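Local coordinates for putative decarboxylase involved in desferrioxamine biosynthesis (Erwinia amylovora, PDB 5O5C), which probably decarboxylates lysine with the help of pyridoxal 5'-phosphate, in the biosynthesis of the siderophore desferrioxamine, at residues B[102-107]-B[491-496]; B[465-470]-B[498-503]; B[285-288]-B[292-295]. All coordinates share one frame; numbering follows the deposited sequence.

Contact 1: B[102-107]-B[491-496]; sequences HHPKYV and AADIED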
loop_
_atom_site.group_PDB
_atom_site.type_symbol
_atom_site.label_atom_id
_atom_site.label_comp_id
_atom_site.label_asym_id
_atom_site.label_seq_id
_atom_site.Cartn_x
_atom_site.Cartn_y
_atom_site.Cartn_z
ATOM N N HIS B 102 3.001 15.638 -15.653
ATOM C CA HIS B 102 2.673 17.073 -15.616
ATOM C C HIS B 102 2.628 17.698 -16.994
ATOM O O HIS B 102 1.970 18.711 -17.201
ATOM C CB HIS B 102 3.589 17.878 -14.700
ATOM C CG HIS B 102 4.983 18.039 -15.213
ATOM N ND1 HIS B 102 5.371 19.103 -16.002
ATOM C CD2 HIS B 102 6.073 17.250 -15.092
ATOM C CE1 HIS B 102 6.648 18.978 -16.319
ATOM N NE2 HIS B 102 7.106 17.873 -15.764
ATOM N N HIS B 103 3.248 17.042 -17.963
ATOM C CA HIS B 103 3.301 17.608 -19.284
ATOM C C HIS B 103 1.906 17.556 -19.910
ATOM O O HIS B 103 1.277 16.495 -19.867
ATOM C CB HIS B 103 4.277 16.855 -20.146
ATOM C CG HIS B 103 4.726 17.649 -21.309
ATOM N ND1 HIS B 103 3.964 17.785 -22.434
ATOM C CD2 HIS B 103 5.774 18.493 -21.457
ATOM C CE1 HIS B 103 4.561 18.613 -23.270
ATOM N NE2 HIS B 103 5.662 19.058 -22.695
ATOM N N PRO B 104 1.418 18.681 -20.490
ATOM C CA PRO B 104 0.150 18.671 -21.227
ATOM C C PRO B 104 -0.069 17.575 -22.267
ATOM O O PRO B 104 -1.226 17.228 -22.564
ATOM C CB PRO B 104 0.133 20.050 -21.933
ATOM C CG PRO B 104 1.246 20.851 -21.331
ATOM C CD PRO B 104 1.839 20.064 -20.217
ATOM N N LYS B 105 0.997 17.028 -22.843
ATOM C CA LYS B 105 0.809 16.025 -23.892
ATOM C C LYS B 105 0.840 14.568 -23.391
ATOM O O LYS B 105 0.830 13.627 -24.222
ATOM C CB LYS B 105 1.775 16.288 -25.039
ATOM C CG LYS B 105 1.443 17.582 -25.784
ATOM C CD LYS B 105 2.593 18.020 -26.698
ATOM C CE LYS B 105 2.234 18.986 -27.805
ATOM N NZ LYS B 105 0.958 19.691 -27.652
ATOM N N TYR B 106 0.857 14.390 -22.054
ATOM C CA TYR B 106 0.576 13.119 -21.420
ATOM C C TYR B 106 -0.932 13.029 -21.264
ATOM O O TYR B 106 -1.503 13.640 -20.364
ATOM C CB TYR B 106 1.207 12.966 -20.004
ATOM C CG TYR B 106 0.799 11.634 -19.439
ATOM C CD1 TYR B 106 1.455 10.510 -19.836
ATOM C CD2 TYR B 106 -0.343 11.481 -18.638
ATOM C CE1 TYR B 106 1.056 9.268 -19.445
ATOM C CE2 TYR B 106 -0.720 10.209 -18.197
ATOM C CZ TYR B 106 0.014 9.110 -18.618
ATOM O OH TYR B 106 -0.278 7.792 -18.276
ATOM N N VAL B 107 -1.557 12.229 -22.111
ATOM C CA VAL B 107 -3.012 12.125 -22.179
ATOM C C VAL B 107 -3.332 10.638 -22.296
ATOM O O VAL B 107 -4.213 10.267 -23.087
ATOM C CB VAL B 107 -3.614 12.922 -23.391
ATOM C CG1 VAL B 107 -3.748 14.410 -23.092
ATOM C CG2 VAL B 107 -2.784 12.732 -24.657
ATOM N N ALA B 491 -6.939 23.248 -26.022
ATOM C CA ALA B 491 -7.435 22.873 -27.334
ATOM C C ALA B 491 -6.280 22.588 -28.287
ATOM O O ALA B 491 -6.199 21.501 -28.857
ATOM C CB ALA B 491 -8.342 23.969 -27.877
ATOM N N ALA B 492 -5.351 23.533 -28.393
ATOM C CA ALA B 492 -4.182 23.392 -29.258
ATOM C C ALA B 492 -3.326 22.133 -28.960
ATOM O O ALA B 492 -2.825 21.458 -29.863
ATOM C CB ALA B 492 -3.332 24.646 -29.166
ATOM N N ASP B 493 -3.171 21.814 -27.683
ATOM C CA ASP B 493 -2.483 20.572 -27.288
ATOM C C ASP B 493 -3.170 19.293 -27.813
ATOM O O ASP B 493 -2.514 18.410 -28.341
ATOM C CB ASP B 493 -2.322 20.531 -25.771
ATOM C CG ASP B 493 -1.344 21.558 -25.283
ATOM O OD1 ASP B 493 -0.257 21.587 -25.873
ATOM O OD2 ASP B 493 -1.649 22.302 -24.320
ATOM N N ILE B 494 -4.482 19.234 -27.714
ATOM C CA ILE B 494 -5.247 18.096 -28.202
ATOM C C ILE B 494 -5.122 18.079 -29.712
ATOM O O ILE B 494 -4.853 17.027 -30.287
ATOM C CB ILE B 494 -6.730 18.199 -27.857
ATOM C CG1 ILE B 494 -6.935 18.435 -26.395
ATOM C CG2 ILE B 494 -7.525 16.970 -28.344
ATOM C CD1 ILE B 494 -8.099 19.339 -26.162
ATOM N N GLU B 495 -5.268 19.240 -30.347
ATOM C CA GLU B 495 -5.099 19.328 -31.815
ATOM C C GLU B 495 -3.763 18.743 -32.240
ATOM O O GLU B 495 -3.703 17.982 -33.172
ATOM C CB GLU B 495 -5.171 20.760 -32.353
ATOM C CG GLU B 495 -6.507 21.460 -32.256
ATOM C CD GLU B 495 -6.387 22.926 -32.672
ATOM O OE1 GLU B 495 -5.862 23.181 -33.776
ATOM O OE2 GLU B 495 -6.784 23.824 -31.899
ATOM N N ASP B 496 -2.696 19.108 -31.539
ATOM C CA ASP B 496 -1.369 18.570 -31.845
ATOM C C ASP B 496 -1.349 17.040 -31.866
ATOM O O ASP B 496 -0.809 16.420 -32.828
ATOM C CB ASP B 496 -0.329 19.120 -30.835
ATOM C CG ASP B 496 0.058 20.569 -31.108
ATOM O OD1 ASP B 496 -0.345 21.134 -32.139
ATOM O OD2 ASP B 496 0.801 21.164 -30.311
#
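Lys105 drives a single ammonium group between two aspartates one helical turn apart, and both carboxylates receive it on the anti lone pair, the one turned away from the second oxygen. NZ of Lys105 lies 2.9 Å from Asp493 OD1 and 3.0 Å from Asp496 OD2, two salt bridges that make a small network out of three side chains. The lysine meets Asp493 at about a right angle, and its CE also runs close to Asp496. The chain is nearly extended until its last torsion (chi4 17°), where it bends and so brings NZ within reach of both carboxylates. Asp493 divides its work: OD1 holds the lysine, while OD2 lies 3.7 Å from Pro104 CB and is hydrogen-bonded to Thr490 OG1, which helps to fix the carboxylate's rotation. Carboxylates in the first turns of a helix would also be favoured by the helix dipole.

The lysine is presented by a type I beta turn from His103 to Tyr106. Inside it, Lys105 N donates to His103 ND1 at 3.1 Å, nearly straight (167°) and close to the ring plane, while Pro104 CD lies over one face of the imidazole, toward its rim. The loop of 102-107 is also bonded along its backbone to the 465-470 connection. At the N-terminal end of helix 491-510, Ile494 points away from the loop, packing on helix 397-420 and on Phe482 of strand 477-483.

Contact 2: B[465-470]-B[498-503]; sequences GNAVIA and IALIVH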
loop_
_atom_site.group_PDB
_atom_site.type_symbol
_atom_site.label_atom_id
_atom_site.label_comp_id
_atom_site.label_asym_id
_atom_site.label_seq_id
_atom_site.Cartn_x
_atom_site.Cartn_y
_atom_site.Cartn_z
ATOM N N GLY B 465 7.907 10.135 -28.492
ATOM C CA GLY B 465 7.836 10.881 -27.257
ATOM C C GLY B 465 6.990 12.136 -27.268
ATOM O O GLY B 465 6.822 12.756 -26.217
ATOM N N ASN B 466 6.429 12.519 -28.436
ATOM C CA ASN B 466 5.888 13.844 -28.562
ATOM C C ASN B 466 4.531 13.903 -27.872
ATOM O O ASN B 466 4.036 14.955 -27.591
ATOM C CB ASN B 466 5.876 14.359 -30.003
ATOM C CG ASN B 466 7.292 14.612 -30.584
ATOM O OD1 ASN B 466 8.123 15.372 -30.059
ATOM N ND2 ASN B 466 7.539 14.001 -31.707
ATOM N N ALA B 467 3.959 12.748 -27.566
ATOM C CA ALA B 467 2.818 12.650 -26.694
ATOM C C ALA B 467 2.686 11.228 -26.154
ATOM O O ALA B 467 3.314 10.296 -26.650
ATOM C CB ALA B 467 1.575 13.041 -27.450
ATOM N N VAL B 468 1.870 11.059 -25.135
ATOM C CA VAL B 468 1.579 9.700 -24.660
ATOM C C VAL B 468 0.092 9.462 -24.731
ATOM O O VAL B 468 -0.669 10.133 -24.098
ATOM C CB VAL B 468 2.112 9.427 -23.235
ATOM C CG1 VAL B 468 2.003 7.935 -22.888
ATOM C CG2 VAL B 468 3.550 9.893 -23.087
ATOM N N ILE B 469 -0.240 8.429 -25.457
ATOM C CA ILE B 469 -1.560 7.919 -25.777
ATOM C C ILE B 469 -1.704 6.552 -25.086
ATOM O O ILE B 469 -0.697 5.901 -24.766
ATOM C CB ILE B 469 -1.637 7.809 -27.335
ATOM C CG1 ILE B 469 -2.970 7.372 -27.865
ATOM C CG2 ILE B 469 -0.624 6.824 -27.908
ATOM C CD1 ILE B 469 -2.983 7.336 -29.394
ATOM N N ALA B 470 -2.926 6.093 -24.860
ATOM C CA ALA B 470 -3.147 4.739 -24.311
ATOM C C ALA B 470 -3.984 3.959 -25.300
ATOM O O ALA B 470 -4.384 4.480 -26.326
ATOM C CB ALA B 470 -3.812 4.805 -22.945
ATOM N N ILE B 498 -3.855 14.753 -31.849
ATOM C CA ILE B 498 -4.665 14.278 -32.959
ATOM C C ILE B 498 -3.875 14.254 -34.261
ATOM O O ILE B 498 -3.988 13.284 -34.977
ATOM C CB ILE B 498 -5.942 15.086 -33.159
ATOM C CG1 ILE B 498 -6.832 14.909 -31.937
ATOM C CG2 ILE B 498 -6.651 14.622 -34.428
ATOM C CD1 ILE B 498 -8.055 15.799 -31.929
ATOM N N ALA B 499 -3.067 15.288 -34.540
ATOM C CA ALA B 499 -2.308 15.372 -35.805
ATOM C C ALA B 499 -1.202 14.335 -35.877
ATOM O O ALA B 499 -0.899 13.772 -36.946
ATOM C CB ALA B 499 -1.722 16.762 -35.990
ATOM N N LEU B 500 -0.576 14.112 -34.723
ATOM C CA LEU B 500 0.376 13.033 -34.527
ATOM C C LEU B 500 -0.240 11.651 -34.758
ATOM O O LEU B 500 0.294 10.821 -35.486
ATOM C CB LEU B 500 0.926 13.133 -33.100
ATOM C CG LEU B 500 2.331 12.648 -32.851
ATOM C CD1 LEU B 500 3.312 13.362 -33.762
ATOM C CD2 LEU B 500 2.663 12.891 -31.381
ATOM N N ILE B 501 -1.382 11.421 -34.157
ATOM C CA ILE B 501 -2.121 10.196 -34.388
ATOM C C ILE B 501 -2.387 9.981 -35.886
ATOM O O ILE B 501 -2.089 8.898 -36.403
ATOM C CB ILE B 501 -3.417 10.206 -33.601
ATOM C CG1 ILE B 501 -3.116 10.012 -32.103
ATOM C CG2 ILE B 501 -4.379 9.120 -34.025
ATOM C CD1 ILE B 501 -4.278 10.455 -31.265
ATOM N N VAL B 502 -2.930 10.996 -36.565
ATOM C CA VAL B 502 -3.214 10.876 -38.014
ATOM C C VAL B 502 -1.935 10.905 -38.885
ATOM O O VAL B 502 -1.891 10.227 -39.894
ATOM C CB VAL B 502 -4.297 11.872 -38.535
ATOM C CG1 VAL B 502 -5.596 11.769 -37.760
ATOM C CG2 VAL B 502 -3.804 13.292 -38.512
ATOM N N HIS B 503 -0.884 11.632 -38.493
ATOM C CA HIS B 503 0.402 11.513 -39.176
ATOM C C HIS B 503 0.881 10.051 -39.174
ATOM O O HIS B 503 1.029 9.439 -40.219
ATOM C CB HIS B 503 1.470 12.463 -38.580
ATOM C CG HIS B 503 2.814 12.332 -39.235
ATOM N ND1 HIS B 503 3.964 12.051 -38.529
ATOM C CD2 HIS B 503 3.177 12.383 -40.533
ATOM C CE1 HIS B 503 4.982 11.962 -39.367
ATOM N NE2 HIS B 503 4.527 12.135 -40.590
#
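This is a largely apolar contact in which helix 491-510 lies against the connection that leads from helix 448-464 to the edge strand 470-474 of the small antiparallel sheet. Two residues of the helix, Leu500 and Ile501, carry it, each meeting a different part of the connection. Leu500 works through a single methyl: CD2 touches Asn466 CB at 3.8 Å and rests against Ala467, 4.0 Å from its N and 4.1 Å from its CB. Further along, Ile469 stretches its longer branch straight out, with CG1 anti to the backbone N (chi1 -177°) and the chain extended beyond it, which carries CD1 to the side chain of Ile501. Ile469 CD1 lies 3.8 Å from Ile501 CG1 and 3.9 Å from Ile501 CD1, the two side chains crossing at a slant. Leu480 of strand 477-483 touches both isoleucines, and Val461 of helix 448-464 packs on Ala467 and Ile469.

Only carbon surfaces of these side chains, and one peptide nitrogen, approach each other. Exclusion of water probably matters most for the buried Ile469-Ile501 pair, whereas Leu500 and Asn466 lie toward the more open end. Apolar contact of this kind depends on fit of shape and sets no bond direction.

Contact 3: B[285-288]-B[292-295]; sequences SELC and GMWM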
loop_
_atom_site.group_PDB
_atom_site.type_symbol
_atom_site.label_atom_id
_atom_site.label_comp_id
_atom_site.label_asym_id
_atom_site.label_seq_id
_atom_site.Cartn_x
_atom_site.Cartn_y
_atom_site.Cartn_z
ATOM N N SER B 285 -29.349 -0.188 -7.434
ATOM C CA SER B 285 -29.586 -0.218 -5.995
ATOM C C SER B 285 -30.988 -0.773 -5.656
ATOM O O SER B 285 -31.152 -1.409 -4.635
ATOM C CB SER B 285 -29.425 1.191 -5.426
ATOM O OG SER B 285 -29.815 1.258 -4.070
ATOM N N GLU B 286 -31.982 -0.504 -6.514
ATOM C CA GLU B 286 -33.334 -1.112 -6.406
ATOM C C GLU B 286 -33.281 -2.655 -6.668
ATOM O O GLU B 286 -33.827 -3.472 -5.904
ATOM C CB GLU B 286 -34.341 -0.443 -7.366
ATOM C CG GLU B 286 -34.056 1.023 -7.722
ATOM C CD GLU B 286 -35.252 1.792 -8.265
ATOM O OE1 GLU B 286 -36.172 1.154 -8.842
ATOM O OE2 GLU B 286 -35.253 3.040 -8.134
ATOM N N LEU B 287 -32.573 -3.061 -7.711
ATOM C CA LEU B 287 -32.414 -4.480 -7.961
ATOM C C LEU B 287 -31.724 -5.151 -6.765
ATOM O O LEU B 287 -32.178 -6.199 -6.270
ATOM C CB LEU B 287 -31.641 -4.721 -9.267
ATOM C CG LEU B 287 -31.782 -6.122 -9.868
ATOM C CD1 LEU B 287 -31.803 -6.112 -11.385
ATOM C CD2 LEU B 287 -30.721 -7.083 -9.374
ATOM N N CYS B 288 -30.628 -4.547 -6.315
ATOM C CA CYS B 288 -29.922 -5.073 -5.177
ATOM C C CYS B 288 -30.810 -5.281 -3.946
ATOM O O CYS B 288 -30.852 -6.361 -3.429
ATOM C CB CYS B 288 -28.739 -4.210 -4.821
ATOM S SG CYS B 288 -27.395 -4.487 -5.974
ATOM N N GLY B 292 -31.771 -8.725 -1.847
ATOM C CA GLY B 292 -30.838 -8.669 -0.676
ATOM C C GLY B 292 -29.340 -8.516 -0.938
ATOM O O GLY B 292 -28.491 -8.902 -0.099
ATOM N N MET B 293 -28.990 -7.979 -2.092
ATOM C CA MET B 293 -27.577 -7.973 -2.522
ATOM C C MET B 293 -26.787 -6.778 -2.027
ATOM O O MET B 293 -27.338 -5.740 -1.798
ATOM C CB MET B 293 -27.472 -8.046 -4.042
ATOM C CG MET B 293 -27.868 -9.406 -4.566
ATOM S SD MET B 293 -27.326 -9.612 -6.237
ATOM C CE MET B 293 -28.433 -8.535 -7.155
ATOM N N TRP B 294 -25.474 -6.955 -1.904
ATOM C CA TRP B 294 -24.564 -5.908 -1.511
ATOM C C TRP B 294 -24.371 -5.042 -2.761
ATOM O O TRP B 294 -24.146 -5.588 -3.837
ATOM C CB TRP B 294 -23.224 -6.512 -1.070
ATOM C CG TRP B 294 -22.191 -5.533 -0.624
ATOM C CD1 TRP B 294 -21.446 -4.666 -1.406
ATOM C CD2 TRP B 294 -21.805 -5.283 0.712
ATOM N NE1 TRP B 294 -20.605 -3.911 -0.609
ATOM C CE2 TRP B 294 -20.796 -4.284 0.687
ATOM C CE3 TRP B 294 -22.179 -5.837 1.931
ATOM C CZ2 TRP B 294 -20.165 -3.837 1.838
ATOM C CZ3 TRP B 294 -21.586 -5.396 3.033
ATOM C CH2 TRP B 294 -20.581 -4.387 2.996
ATOM N N MET B 295 -24.494 -3.727 -2.606
ATOM C CA MET B 295 -24.123 -2.791 -3.652
ATOM C C MET B 295 -22.784 -2.150 -3.354
ATOM O O MET B 295 -22.589 -1.428 -2.351
ATOM C CB MET B 295 -25.165 -1.714 -3.874
ATOM C CG MET B 295 -25.069 -1.058 -5.241
ATOM S SD MET B 295 -25.994 0.482 -5.289
ATOM C CE MET B 295 -25.550 1.126 -6.889
#
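A Schellman motif ends helix 281-290 and turns the chain into strand 294-299, the second strand of a beta-alpha-beta unit. Its outer bond runs from Met293 N to Cys288 O, 2.8 Å long and with an N-H...O angle of 162°, although the donor stands above the carbonyl plane. Gly292, with positive phi (58°), is the C-prime residue, a position glycine occupies readily, and its own N bonds to the carbonyl just after that of Cys288.

Side chains then fasten the strand to the helix it has left. Cys288 SG meets two alternate residues of the returning chain, 4.1 Å from both Met293 CB and Met295 CB. Met293 bends at its last torsion (chi3 -72°) and sets CE against Leu287 CD2 at 3.5 Å. Met295, extended beyond CG, instead passes its sulfur along the helix, SD 3.5 Å from Ser285 CB. Trp294 leaves the strand away from helix 281-290 and packs on helix 170-189, with NE1 hydrogen-bonded to Ser323 OG.

Val266 of strand 262-269 packs on Cys288 and Met293. Strand 262-269, helix 281-290 and strand 294-299, two parallel neighbours joined through a helix, form a beta-alpha-beta crossover, the unit from which the large domain of fold type I pyridoxal-phosphate enzymes is built.

Contacts 1 and 2 adjoin, both on helix 491-510: their centres are about 9 Å apart, and their non-helical segments pair directly. Lys105 O is 2.9 Å from Val468 N and Val107 N is 3.0 Å from Val468 O, probable hydrogen bonds that join 102-107 to 465-470. A charged clasp at the start of the helix thus continues into an apolar seam one or two turns later. Contact 3 stands apart, across the chain's centre, with its own centre about 41 Å from that of contact 1 and about 43 Å from that of contact 2. None of the three forms the cofactor site, the side chain of Met295 being about 14 Å from bound pyridoxal phosphate.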